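PDB 2PYX: tryptophan halogenase from Shewanella frigidimarina, which probably acts as a flavin-dependent monooxygenase of the tryptophan halogenase family, binding FAD. Local coordinates for residues P381-M384 with V385-I389. Residues are numbered along the deposited sequence; the frame is centred on the assembly and turned at random. Where two conformers were deposited one is given.
Sequences PNRM and VMDTI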
ATOM      1  N   PRO A 381       4.410  28.076   4.042  1.00 11.26           N
ATOM      2  CA  PRO A 381       4.609  29.180   4.972  1.00 11.79           C
ATOM      3  C   PRO A 381       3.377  29.997   5.240  1.00 12.59           C
ATOM      4  O   PRO A 381       3.142  30.426   6.372  1.00 14.62           O
ATOM      5  CB  PRO A 381       5.685  30.017   4.275  1.00 12.24           C
ATOM      6  CG  PRO A 381       6.492  29.006   3.484  1.00 11.81           C
ATOM      7  CD  PRO A 381       5.432  28.046   2.970  1.00 11.99           C
ATOM      8  N   ASN A 382       2.589  30.233   4.208  1.00 10.81           N
ATOM      9  CA  ASN A 382       1.405  31.096   4.298  1.00 10.72           C
ATOM     10  C   ASN A 382       0.487  30.846   3.093  1.00 12.21           C
ATOM     11  O   ASN A 382       0.788  30.014   2.214  1.00 13.41           O
ATOM     12  CB  ASN A 382       1.828  32.573   4.384  1.00 11.19           C
ATOM     13  CG  ASN A 382       2.661  33.025   3.175  1.00 11.33           C
ATOM     14  OD1 ASN A 382       2.332  32.694   2.034  1.00 12.76           O
ATOM     15  ND2 ASN A 382       3.757  33.751   3.430  1.00 11.35           N
ATOM     16  N   ARG A 383      -0.641  31.536   3.053  1.00 11.55           N
ATOM     17  CA  ARG A 383      -1.588  31.320   1.990  1.00 12.55           C
ATOM     18  C   ARG A 383      -1.133  31.912   0.665  1.00 12.27           C
ATOM     19  O   ARG A 383      -1.442  31.342  -0.395  1.00 12.93           O
ATOM     20  CB  ARG A 383      -2.993  31.844   2.341  1.00 12.14           C
ATOM     21  CG  ARG A 383      -4.063  31.591   1.304  1.00 12.38           C
ATOM     22  CD  ARG A 383      -4.296  30.124   1.168  1.00 13.45           C
ATOM     23  NE  ARG A 383      -5.288  29.777   0.172  1.00 11.50           N
ATOM     24  CZ  ARG A 383      -5.037  29.563  -1.106  1.00  9.37           C
ATOM     25  NH1 ARG A 383      -3.827  29.694  -1.616  1.00 13.21           N
ATOM     26  NH2 ARG A 383      -6.048  29.174  -1.872  1.00 13.89           N
HETATM   27  N   MSE A 384      -0.419  33.027   0.702  1.00 11.90           N
HETATM   28  CA  MSE A 384       0.074  33.677  -0.494  0.50 13.05           C
HETATM   29  C   MSE A 384       0.859  32.737  -1.407  1.00 14.14           C
HETATM   30  O   MSE A 384       0.721  32.829  -2.630  1.00 14.42           O
HETATM   31  CB  MSE A 384       0.949  34.895  -0.127  0.50 15.09           C
HETATM   32  CG  MSE A 384       1.660  35.533  -1.306  0.50 17.66           C
HETATM   33 SE   MSE A 384       2.858  36.932  -0.750  0.38 16.99          SE
HETATM   34  CE  MSE A 384       1.500  38.286  -0.585  0.50 29.36           C
ATOM     35  N   VAL A 385       1.693  31.888  -0.811  1.00 10.97           N
ATOM     36  CA  VAL A 385       2.575  30.989  -1.594  1.00 10.82           C
ATOM     37  C   VAL A 385       2.090  29.545  -1.680  1.00 11.71           C
ATOM     38  O   VAL A 385       2.738  28.719  -2.349  1.00 12.06           O
ATOM     39  CB  VAL A 385       4.048  31.042  -1.122  1.00 11.06           C
ATOM     40  CG1 VAL A 385       4.545  32.506  -1.094  1.00 14.13           C
ATOM     41  CG2 VAL A 385       4.219  30.364   0.228  1.00 13.47           C
HETATM   42  N   MSE A 386       0.952  29.256  -1.045  1.00  9.55           N
HETATM   43  CA  MSE A 386       0.447  27.886  -0.942  1.00 10.52           C
HETATM   44  C   MSE A 386       0.246  27.252  -2.296  1.00 10.72           C
HETATM   45  O   MSE A 386       0.532  26.058  -2.461  1.00 11.23           O
HETATM   46  CB  MSE A 386      -0.867  27.841  -0.177  1.00 10.06           C
HETATM   47  CG  MSE A 386      -1.465  26.462  -0.072  1.00 11.13           C
HETATM   48 SE   MSE A 386      -3.058  26.451   1.038  0.75 11.13          SE
HETATM   49  CE  MSE A 386      -2.361  26.987   2.791  1.00 14.57           C
ATOM     50  N   ASP A 387      -0.245  28.005  -3.280  1.00  9.99           N
ATOM     51  CA  ASP A 387      -0.582  27.402  -4.575  1.00  9.84           C
ATOM     52  C   ASP A 387       0.649  26.895  -5.332  1.00 10.18           C
ATOM     53  O   ASP A 387       0.542  25.968  -6.146  1.00 10.51           O
ATOM     54  CB  ASP A 387      -1.344  28.366  -5.460  1.00 10.87           C
ATOM     55  CG  ASP A 387      -2.770  28.673  -4.975  1.00 14.13           C
ATOM     56  OD1 ASP A 387      -3.244  28.192  -3.918  1.00 15.29           O
ATOM     57  OD2 ASP A 387      -3.433  29.464  -5.710  1.00 20.65           O
ATOM     58  N   THR A 388       1.821  27.455  -5.073  1.00 10.43           N
ATOM     59  CA  THR A 388       3.054  26.964  -5.669  1.00  9.39           C
ATOM     60  C   THR A 388       3.341  25.584  -5.144  1.00 10.65           C
ATOM     61  O   THR A 388       3.733  24.683  -5.889  1.00 11.36           O
ATOM     62  CB  THR A 388       4.227  27.911  -5.390  1.00 10.22           C
ATOM     63  OG1 THR A 388       3.896  29.172  -5.985  1.00 11.94           O
ATOM     64  CG2 THR A 388       5.545  27.435  -5.946  1.00 13.14           C
ATOM     65  N   ILE A 389       3.093  25.405  -3.851  1.00  9.65           N
ATOM     66  CA  ILE A 389       3.326  24.109  -3.230  1.00 10.37           C
ATOM     67  C   ILE A 389       2.229  23.123  -3.633  1.00  8.86           C
ATOM     68  O   ILE A 389       2.528  21.981  -4.009  1.00  8.56           O
ATOM     69  CB  ILE A 389       3.435  24.241  -1.705  1.00  9.59           C
ATOM     70  CG1 ILE A 389       4.755  24.961  -1.355  1.00 11.20           C
ATOM     71  CG2 ILE A 389       3.383  22.881  -1.054  1.00 10.80           C
ATOM     72  CD1 ILE A 389       4.799  25.472   0.101  1.00 15.72           C
TER
HETATM   73  O   HOH W   1      -1.236  30.734  -3.219  1.00 15.08           O
HETATM   74  O   HOH W   2      -6.004  29.545  -4.813  1.00 27.73           O
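Helix 383-413 starts with an N-cap, where the side chain of N382 takes up the backbone N-H of V385: OD1 accepts from V385 N at 3.0 Å. The C=O...N angle of 177° puts the donor straight off the end of the amide carbonyl. N382 CG lies between its own backbone N and carbonyl carbon (chi1 59°), which folds the amide back over the first turn. Beside this bond the ring of P381 offers CD to V385 CG2 at 3.8 Å and to I389 CD1 at 3.9 Å, a small apolar patch. M386 N donates to R383 O at 3.2 Å, a spacing of three residues. The water that donates to R383 O accepts from D387 N, so it is inserted where an i to i+4 helical bond would run. Four residues apart, R383 and D387 form a salt bridge, NH1 to OD1 at 2.8 Å, with guanidinium and carboxylate planes turned 55° apart: NH1 comes from above the carboxylate plane, and OD1 sits somewhat out of the guanidinium plane. A second water joins R383 NH2 to D387 OD2. SE of the selenomethionine M386 lies over one guanidinium face, 4.1 Å from R383 NE, which pairs with D208. An alanine in place of R383 would probably leave D387 and D208 without their shared cationic partner and take away the cover over one side of the M386 selenium. The first turn is thus held by one side-chain cap, one direct backbone bond and one inserted water, while pairing through NH1 and NE probably fixes the guanidinium's rotation and balances its charge between two acids.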